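Oligogalacturonate lyase (Vibrio parahaemolyticus RIMD 2210633, PDB 3C5M) probably catalyses the lyase cleavage of oligogalacturonides, pectin breakdown products, using a manganese-binding, seven-bladed beta-propeller. Local coordinates at residues D55-G58 with N59-Y63; L26-T29 with D30-C33; I142-K146 with R147-P151. All blocks are in the same frame, centred on the assembly; numbering follows the deposited sequence.

Interaction 1: D55-G58 with N59-Y63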
loop_
_atom_site.group_PDB
_atom_site.type_symbol
_atom_site.label_atom_id
_atom_site.label_comp_id
_atom_site.label_asym_id
_atom_site.label_seq_id
_atom_site.Cartn_x
_atom_site.Cartn_y
_atom_site.Cartn_z
ATOM N N ASP A 55 11.787 -13.924 6.873
ATOM C CA ASP A 55 13.228 -14.123 7.087
ATOM C C ASP A 55 13.683 -15.575 7.116
ATOM O O ASP A 55 14.743 -15.875 7.650
ATOM C CB ASP A 55 13.663 -13.445 8.383
ATOM C CG ASP A 55 13.359 -11.958 8.392
ATOM O OD1 ASP A 55 13.737 -11.259 9.365
ATOM O OD2 ASP A 55 12.736 -11.488 7.419
ATOM N N PHE A 56 12.896 -16.468 6.531
ATOM C CA PHE A 56 13.253 -17.877 6.512
ATOM C C PHE A 56 14.701 -18.101 6.096
ATOM O O PHE A 56 15.393 -18.950 6.656
ATOM C CB PHE A 56 12.340 -18.645 5.557
ATOM C CG PHE A 56 10.900 -18.601 5.942
ATOM C CD1 PHE A 56 10.409 -19.435 6.942
ATOM C CD2 PHE A 56 10.036 -17.705 5.329
ATOM C CE1 PHE A 56 9.077 -19.379 7.332
ATOM C CE2 PHE A 56 8.701 -17.637 5.711
ATOM C CZ PHE A 56 8.222 -18.480 6.715
ATOM N N ASP A 57 15.166 -17.341 5.113
ATOM C CA ASP A 57 16.533 -17.514 4.628
ATOM C C ASP A 57 17.533 -16.505 5.198
ATOM O O ASP A 57 18.494 -16.118 4.530
ATOM C CB ASP A 57 16.537 -17.477 3.097
ATOM C CG ASP A 57 17.861 -17.913 2.503
ATOM O OD1 ASP A 57 18.462 -18.879 3.021
ATOM O OD2 ASP A 57 18.297 -17.299 1.504
ATOM N N GLY A 58 17.304 -16.091 6.444
ATOM C CA GLY A 58 18.206 -15.156 7.092
ATOM C C GLY A 58 18.157 -13.755 6.525
ATOM O O GLY A 58 18.889 -12.870 6.965
ATOM N N ASN A 59 17.292 -13.549 5.543
ATOM C CA ASN A 59 17.156 -12.243 4.928
ATOM C C ASN A 59 15.713 -11.960 4.642
ATOM O O ASN A 59 14.941 -12.870 4.346
ATOM C CB ASN A 59 17.933 -12.185 3.621
ATOM C CG ASN A 59 19.392 -11.869 3.833
ATOM O OD1 ASN A 59 20.246 -12.269 3.045
ATOM N ND2 ASN A 59 19.688 -11.131 4.902
ATOM N N ARG A 60 15.347 -10.692 4.740
ATOM C CA ARG A 60 13.989 -10.283 4.454
ATOM C C ARG A 60 13.842 -10.447 2.928
ATOM O O ARG A 60 14.290 -9.582 2.188
ATOM C CB ARG A 60 13.829 -8.818 4.879
ATOM C CG ARG A 60 12.404 -8.285 4.932
ATOM C CD ARG A 60 11.585 -8.993 6.004
ATOM N NE ARG A 60 12.208 -8.925 7.335
ATOM C CZ ARG A 60 12.277 -7.830 8.090
ATOM N NH1 ARG A 60 11.758 -6.681 7.658
ATOM N NH2 ARG A 60 12.861 -7.892 9.278
ATOM N N ASN A 61 13.240 -11.557 2.475
ATOM C CA ASN A 61 13.023 -11.871 1.042
ATOM C C ASN A 61 11.549 -12.122 0.681
ATOM O O ASN A 61 10.706 -12.220 1.559
ATOM C CB ASN A 61 13.791 -13.131 0.641
ATOM C CG ASN A 61 15.286 -12.982 0.804
ATOM O OD1 ASN A 61 15.879 -12.015 0.308
ATOM N ND2 ASN A 61 15.914 -13.948 1.492
ATOM N N TYR A 62 11.253 -12.271 -0.610
ATOM C CA TYR A 62 9.889 -12.516 -1.078
ATOM C C TYR A 62 9.542 -13.986 -1.240
ATOM O O TYR A 62 10.344 -14.793 -1.741
ATOM C CB TYR A 62 9.660 -11.838 -2.426
ATOM C CG TYR A 62 9.306 -10.385 -2.331
ATOM C CD1 TYR A 62 8.038 -9.986 -1.917
ATOM C CD2 TYR A 62 10.231 -9.412 -2.654
ATOM C CE1 TYR A 62 7.701 -8.648 -1.833
ATOM C CE2 TYR A 62 9.910 -8.083 -2.576
ATOM C CZ TYR A 62 8.646 -7.698 -2.172
ATOM O OH TYR A 62 8.315 -6.361 -2.166
ATOM N N TYR A 63 8.329 -14.339 -0.838
ATOM C CA TYR A 63 7.878 -15.722 -0.976
ATOM C C TYR A 63 6.524 -15.736 -1.681
ATOM O O TYR A 63 5.857 -14.710 -1.771
ATOM C CB TYR A 63 7.771 -16.377 0.411
ATOM C CG TYR A 63 9.120 -16.651 1.077
ATOM C CD1 TYR A 63 9.708 -17.917 1.018
ATOM C CD2 TYR A 63 9.833 -15.620 1.712
ATOM C CE1 TYR A 63 10.970 -18.154 1.572
ATOM C CE2 TYR A 63 11.098 -15.842 2.264
ATOM C CZ TYR A 63 11.661 -17.112 2.190
ATOM O OH TYR A 63 12.920 -17.330 2.708
HETATM O O HOH W 1 18.578 -14.660 1.164
#
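The ring of F56 turns its edge to the face of Y63 in a T-shaped stack, with centroids 5.0 Å apart and planes at 70°. F56 CD2 stands over one face of the tyrosine, off-centre toward its rim and 3.6 Å from Y63 CZ, while the Y63 OH lies against F56 CB. Two aromatic residues suit this place because the flat face of Y63 takes the edge of F56 while both rings pack on I7. The other flat pair, the D55 carboxylate and the R60 guanidinium, is almost coplanar, at 4°, and meets edge on. D55 OD2 accepts a hydrogen bond from R60 NE through its syn lone pair at 2.6 Å, and a weak second bond runs from R60 NH2 to D55 OD1 at 3.5 Å. R60 CG lies anti to the backbone N (chi1 -168°), and bends at chi2 and chi3 fold the chain back to the aspartate. The NE bond holds the guanidinium nearly in the carboxylate plane, and the weak NH2 bond adds to it.

The chain reverses in a type I turn from D55 to G58, closed by G58 N to D55 O at 2.8 Å; glycine accommodates the positive phi at its fourth position. A CA-H...O contact from D55 CA to N59 O spans 3.5 Å. A water gives a hydrogen bond to D57 OD2 and a weak one to N59 OD1. D57 OD2 also accepts from Q74 NE2.

The turn joins strands 49-54 and 61-66 as a beta hairpin, with N61 bonded through its backbone to G54 and Y63 to F52. I7 belongs to strand 6-8, and F56 also meets C33 of strand 33-34. R60, which touches H34 of that strand, has its side chain about 9 Å from that of the manganese ligand Q350.

Interaction 2: L26-T29 with D30-C33; sequences LTPT and DIIC. Unlike the reference sequence in segment 30-33: I31 (reference Val).
A blade-to-blade connection of the beta-propeller holds this contact: residues 26-33 lead from strand 22-25, which shares a sheet with the C-terminal strand 376-381, to strand 33-34 at the edge of the next sheet. The chain bends back so that T27 faces C33, and P28 faces D30 and I31. C33 SG rests against both T27 CB and T27 CG2, 3.6 Å from each, and T27 OG1 lies 3.6 Å from C33 CB. A chi1 of 58° tucks T27 OG1 over its own backbone, where it accepts a hydrogen bond from I377 N, and leaves the methyl for C33. Threonine therefore offers a methyl to the cysteine and an oxygen to the neighbouring strand. Nearer the bend, P28 and I31 run side by side, with P28 CB 4.0 Å from I31 CG2. Proline's rigid ring gives a fixed surface to this CG2 branch, which the valine of the reference sequence would also have, and D30 OD1 approaches the same P28 CB at 3.7 Å. Across the bend the side chains meet by undirected van der Waals contact, so shape governs their fit, whereas directional bonding comes from backbone partners such as I377, D55 and P375.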
loop_
_atom_site.group_PDB
_atom_site.type_symbol
_atom_site.label_atom_id
_atom_site.label_comp_id
_atom_site.label_asym_id
_atom_site.label_seq_id
_atom_site.Cartn_x
_atom_site.Cartn_y
_atom_site.Cartn_z
ATOM N N LEU A 26 -0.987 -17.612 8.919
ATOM C CA LEU A 26 -0.310 -18.302 7.827
ATOM C C LEU A 26 1.165 -18.598 8.069
ATOM O O LEU A 26 1.667 -19.651 7.676
ATOM C CB LEU A 26 -0.427 -17.486 6.540
ATOM C CG LEU A 26 -1.785 -17.263 5.874
ATOM C CD1 LEU A 26 -2.544 -18.565 5.849
ATOM C CD2 LEU A 26 -2.569 -16.210 6.605
ATOM N N THR A 27 1.861 -17.662 8.704
ATOM C CA THR A 27 3.286 -17.819 8.962
ATOM C C THR A 27 3.628 -18.237 10.400
ATOM O O THR A 27 2.832 -18.041 11.325
ATOM C CB THR A 27 4.025 -16.503 8.597
ATOM O OG1 THR A 27 3.484 -15.403 9.346
ATOM C CG2 THR A 27 3.854 -16.216 7.118
ATOM N N PRO A 28 4.815 -18.840 10.599
ATOM C CA PRO A 28 5.276 -19.290 11.918
ATOM C C PRO A 28 5.342 -18.149 12.928
ATOM O O PRO A 28 5.587 -16.992 12.570
ATOM C CB PRO A 28 6.660 -19.869 11.630
ATOM C CG PRO A 28 6.518 -20.390 10.251
ATOM C CD PRO A 28 5.764 -19.262 9.556
ATOM N N THR A 29 5.141 -18.488 14.194
ATOM C CA THR A 29 5.155 -17.492 15.245
ATOM C C THR A 29 6.577 -17.148 15.706
ATOM O O THR A 29 6.775 -16.217 16.487
ATOM C CB THR A 29 4.276 -17.968 16.435
ATOM O OG1 THR A 29 4.235 -16.939 17.427
ATOM C CG2 THR A 29 4.830 -19.255 17.049
ATOM N N ASP A 30 7.561 -17.882 15.189
ATOM C CA ASP A 30 8.969 -17.661 15.542
ATOM C C ASP A 30 9.829 -16.964 14.480
ATOM O O ASP A 30 11.017 -16.723 14.724
ATOM C CB ASP A 30 9.644 -18.983 15.892
ATOM C CG ASP A 30 9.393 -20.030 14.851
ATOM O OD1 ASP A 30 8.299 -20.628 14.876
ATOM O OD2 ASP A 30 10.268 -20.239 13.990
ATOM N N ILE A 31 9.269 -16.657 13.308
ATOM C CA ILE A 31 10.051 -15.975 12.259
ATOM C C ILE A 31 9.294 -14.758 11.730
ATOM O O ILE A 31 8.084 -14.810 11.509
ATOM C CB ILE A 31 10.424 -16.948 11.088
ATOM C CG1 ILE A 31 11.624 -16.400 10.312
ATOM C CG2 ILE A 31 9.243 -17.142 10.147
ATOM C CD1 ILE A 31 12.569 -17.492 9.892
ATOM N N ILE A 32 10.004 -13.652 11.560
ATOM C CA ILE A 32 9.403 -12.412 11.068
ATOM C C ILE A 32 8.832 -12.504 9.638
ATOM O O ILE A 32 9.522 -12.938 8.717
ATOM C CB ILE A 32 10.442 -11.281 11.108
ATOM C CG1 ILE A 32 10.890 -11.078 12.559
ATOM C CG2 ILE A 32 9.865 -10.012 10.500
ATOM C CD1 ILE A 32 11.978 -10.041 12.737
ATOM N N CYS A 33 7.577 -12.093 9.469
ATOM C CA CYS A 33 6.917 -12.106 8.174
ATOM C C CYS A 33 5.925 -10.964 8.103
ATOM O O CYS A 33 5.345 -10.580 9.115
ATOM C CB CYS A 33 6.133 -13.395 7.961
ATOM S SG CYS A 33 7.134 -14.861 7.818
#

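Interaction 3: I142-K146 with R147-P151; sequences IEILK and RDWQP
D148 N donates to L145 O at 2.7 Å, and W149 N to K146 O at 3.0 Å. Both bonds link residues three apart, so they wind the chain tightly as it leaves the strand. The charged ends of K146 and D148 have partners in neighbouring parts of the fold: K146 NZ forms a salt bridge with E122 OE1, and D148 OD2 takes a hydrogen bond from T167 N. R147 NH2 lies 3.7 Å from D148 OD1, a long ion pair in which the oxygen stands above one face of the guanidinium, so charge attraction acts without an N-H pointing at it.

This is the point where strand 138-145 ends in a short 3-10 segment, from which the chain continues toward helix 155-163. The strand is an inner one of a four-stranded propeller blade. Through their backbones I144 still pairs with K125 and L145 with T167, on the two flanking sides.

Among the side chains, L145 and R147 lie side by side and point the same way, with L145 CD2 4.1 Å from R147 CG, so that the leucine methyl touches the arginine's aliphatic stem. I144 CD1 comes to the edge of the W149 indole, 4.5 Å from W149 CD1, near the ring plane. The exposed indole also makes a cation-pi contact with K125.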
loop_
_atom_site.group_PDB
_atom_site.type_symbol
_atom_site.label_atom_id
_atom_site.label_comp_id
_atom_site.label_asym_id
_atom_site.label_seq_id
_atom_site.Cartn_x
_atom_site.Cartn_y
_atom_site.Cartn_z
ATOM N N ILE A 142 8.240 8.134 -8.599
ATOM C CA ILE A 142 8.865 9.452 -8.530
ATOM C C ILE A 142 10.325 9.337 -8.060
ATOM O O ILE A 142 10.736 8.312 -7.498
ATOM C CB ILE A 142 8.130 10.469 -7.608
ATOM C CG1 ILE A 142 8.712 10.426 -6.212
ATOM C CG2 ILE A 142 6.642 10.205 -7.556
ATOM C CD1 ILE A 142 8.545 11.740 -5.491
ATOM N N GLU A 143 11.122 10.369 -8.331
ATOM C CA GLU A 143 12.524 10.380 -7.925
ATOM C C GLU A 143 12.869 11.797 -7.507
ATOM O O GLU A 143 12.250 12.751 -7.957
ATOM C CB GLU A 143 13.442 9.919 -9.064
ATOM C CG GLU A 143 12.994 8.628 -9.759
ATOM C CD GLU A 143 13.977 8.118 -10.837
ATOM O OE1 GLU A 143 14.325 8.889 -11.765
ATOM O OE2 GLU A 143 14.391 6.936 -10.762
ATOM N N ILE A 144 13.853 11.910 -6.625
ATOM C CA ILE A 144 14.305 13.180 -6.078
ATOM C C ILE A 144 15.747 13.424 -6.483
ATOM O O ILE A 144 16.576 12.521 -6.395
ATOM C CB ILE A 144 14.209 13.133 -4.554
ATOM C CG1 ILE A 144 12.752 12.881 -4.165
ATOM C CG2 ILE A 144 14.748 14.412 -3.941
ATOM C CD1 ILE A 144 12.542 12.612 -2.697
ATOM N N LEU A 145 16.062 14.632 -6.931
ATOM C CA LEU A 145 17.433 14.922 -7.336
ATOM C C LEU A 145 18.384 14.658 -6.154
ATOM O O LEU A 145 18.234 15.258 -5.094
ATOM C CB LEU A 145 17.533 16.374 -7.784
ATOM C CG LEU A 145 18.463 16.634 -8.966
ATOM C CD1 LEU A 145 18.507 18.126 -9.175
ATOM C CD2 LEU A 145 19.871 16.082 -8.714
ATOM N N LYS A 146 19.356 13.766 -6.338
ATOM C CA LYS A 146 20.298 13.428 -5.271
ATOM C C LYS A 146 20.808 14.601 -4.463
ATOM O O LYS A 146 20.841 14.536 -3.240
ATOM C CB LYS A 146 21.500 12.664 -5.819
ATOM C CG LYS A 146 21.321 11.170 -5.824
ATOM C CD LYS A 146 22.650 10.483 -6.055
ATOM C CE LYS A 146 22.502 8.974 -6.048
ATOM N NZ LYS A 146 23.828 8.352 -6.280
ATOM N N ARG A 147 21.211 15.668 -5.142
ATOM C CA ARG A 147 21.721 16.857 -4.466
ATOM C C ARG A 147 20.707 17.445 -3.479
ATOM O O ARG A 147 21.088 17.942 -2.418
ATOM C CB ARG A 147 22.098 17.919 -5.495
ATOM C CG ARG A 147 23.070 17.434 -6.558
ATOM C CD ARG A 147 23.524 18.582 -7.454
ATOM N NE ARG A 147 22.407 19.455 -7.808
ATOM C CZ ARG A 147 22.068 20.552 -7.137
ATOM N NH1 ARG A 147 22.770 20.924 -6.073
ATOM N NH2 ARG A 147 21.019 21.267 -7.523
ATOM N N ASP A 148 19.425 17.382 -3.836
ATOM C CA ASP A 148 18.357 17.912 -2.996
ATOM C C ASP A 148 17.902 16.941 -1.912
ATOM O O ASP A 148 17.128 17.312 -1.032
ATOM C CB ASP A 148 17.146 18.280 -3.858
ATOM C CG ASP A 148 17.419 19.444 -4.795
ATOM O OD1 ASP A 148 18.601 19.685 -5.138
ATOM O OD2 ASP A 148 16.438 20.108 -5.204
ATOM N N TRP A 149 18.380 15.705 -1.970
ATOM C CA TRP A 149 17.972 14.697 -1.004
ATOM C C TRP A 149 18.519 14.937 0.395
ATOM O O TRP A 149 19.661 15.354 0.562
ATOM C CB TRP A 149 18.401 13.310 -1.481
ATOM C CG TRP A 149 17.770 12.206 -0.684
ATOM C CD1 TRP A 149 16.476 11.769 -0.769
ATOM C CD2 TRP A 149 18.381 11.439 0.364
ATOM N NE1 TRP A 149 16.243 10.782 0.162
ATOM C CE2 TRP A 149 17.395 10.561 0.870
ATOM C CE3 TRP A 149 19.665 11.411 0.926
ATOM C CZ2 TRP A 149 17.655 9.664 1.912
ATOM C CZ3 TRP A 149 19.922 10.518 1.963
ATOM C CH2 TRP A 149 18.921 9.660 2.443
ATOM N N GLN A 150 17.692 14.669 1.398
ATOM C CA GLN A 150 18.083 14.825 2.794
ATOM C C GLN A 150 17.484 13.681 3.603
ATOM O O GLN A 150 16.307 13.357 3.465
ATOM C CB GLN A 150 17.579 16.151 3.362
ATOM C CG GLN A 150 18.120 17.395 2.681
ATOM C CD GLN A 150 17.726 18.671 3.415
ATOM O OE1 GLN A 150 16.542 18.938 3.637
ATOM N NE2 GLN A 150 18.722 19.467 3.792
ATOM N N PRO A 151 18.290 13.057 4.467
ATOM C CA PRO A 151 17.812 11.944 5.290
ATOM C C PRO A 151 16.769 12.389 6.311
ATOM O O PRO A 151 17.081 13.111 7.255
ATOM C CB PRO A 151 19.092 11.437 5.946
ATOM C CG PRO A 151 19.884 12.699 6.120
ATOM C CD PRO A 151 19.691 13.382 4.783
#

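How the interactions relate
Interaction 2 comes first along the chain, then interaction 1, then interaction 3. The first two are neighbours, with centres 11 Å apart: D55 N probably bonds to I32 O, and I31 CD1 packs on F56 CA. Residues 26-33 link the blade holding strands 22-25 and 376-381 to that of 33-34, 49-54, 61-66 and 71-74, and residues 55-63 form a hairpin inside the second. Interaction 3 belongs to a different blade, that of strands 124-132, 138-145, 168-174 and 180-186, with its centre 29 Å from interaction 1 and 35 Å from interaction 2. The side chain of R60 in interaction 1 lies about 13 Å from the manganese.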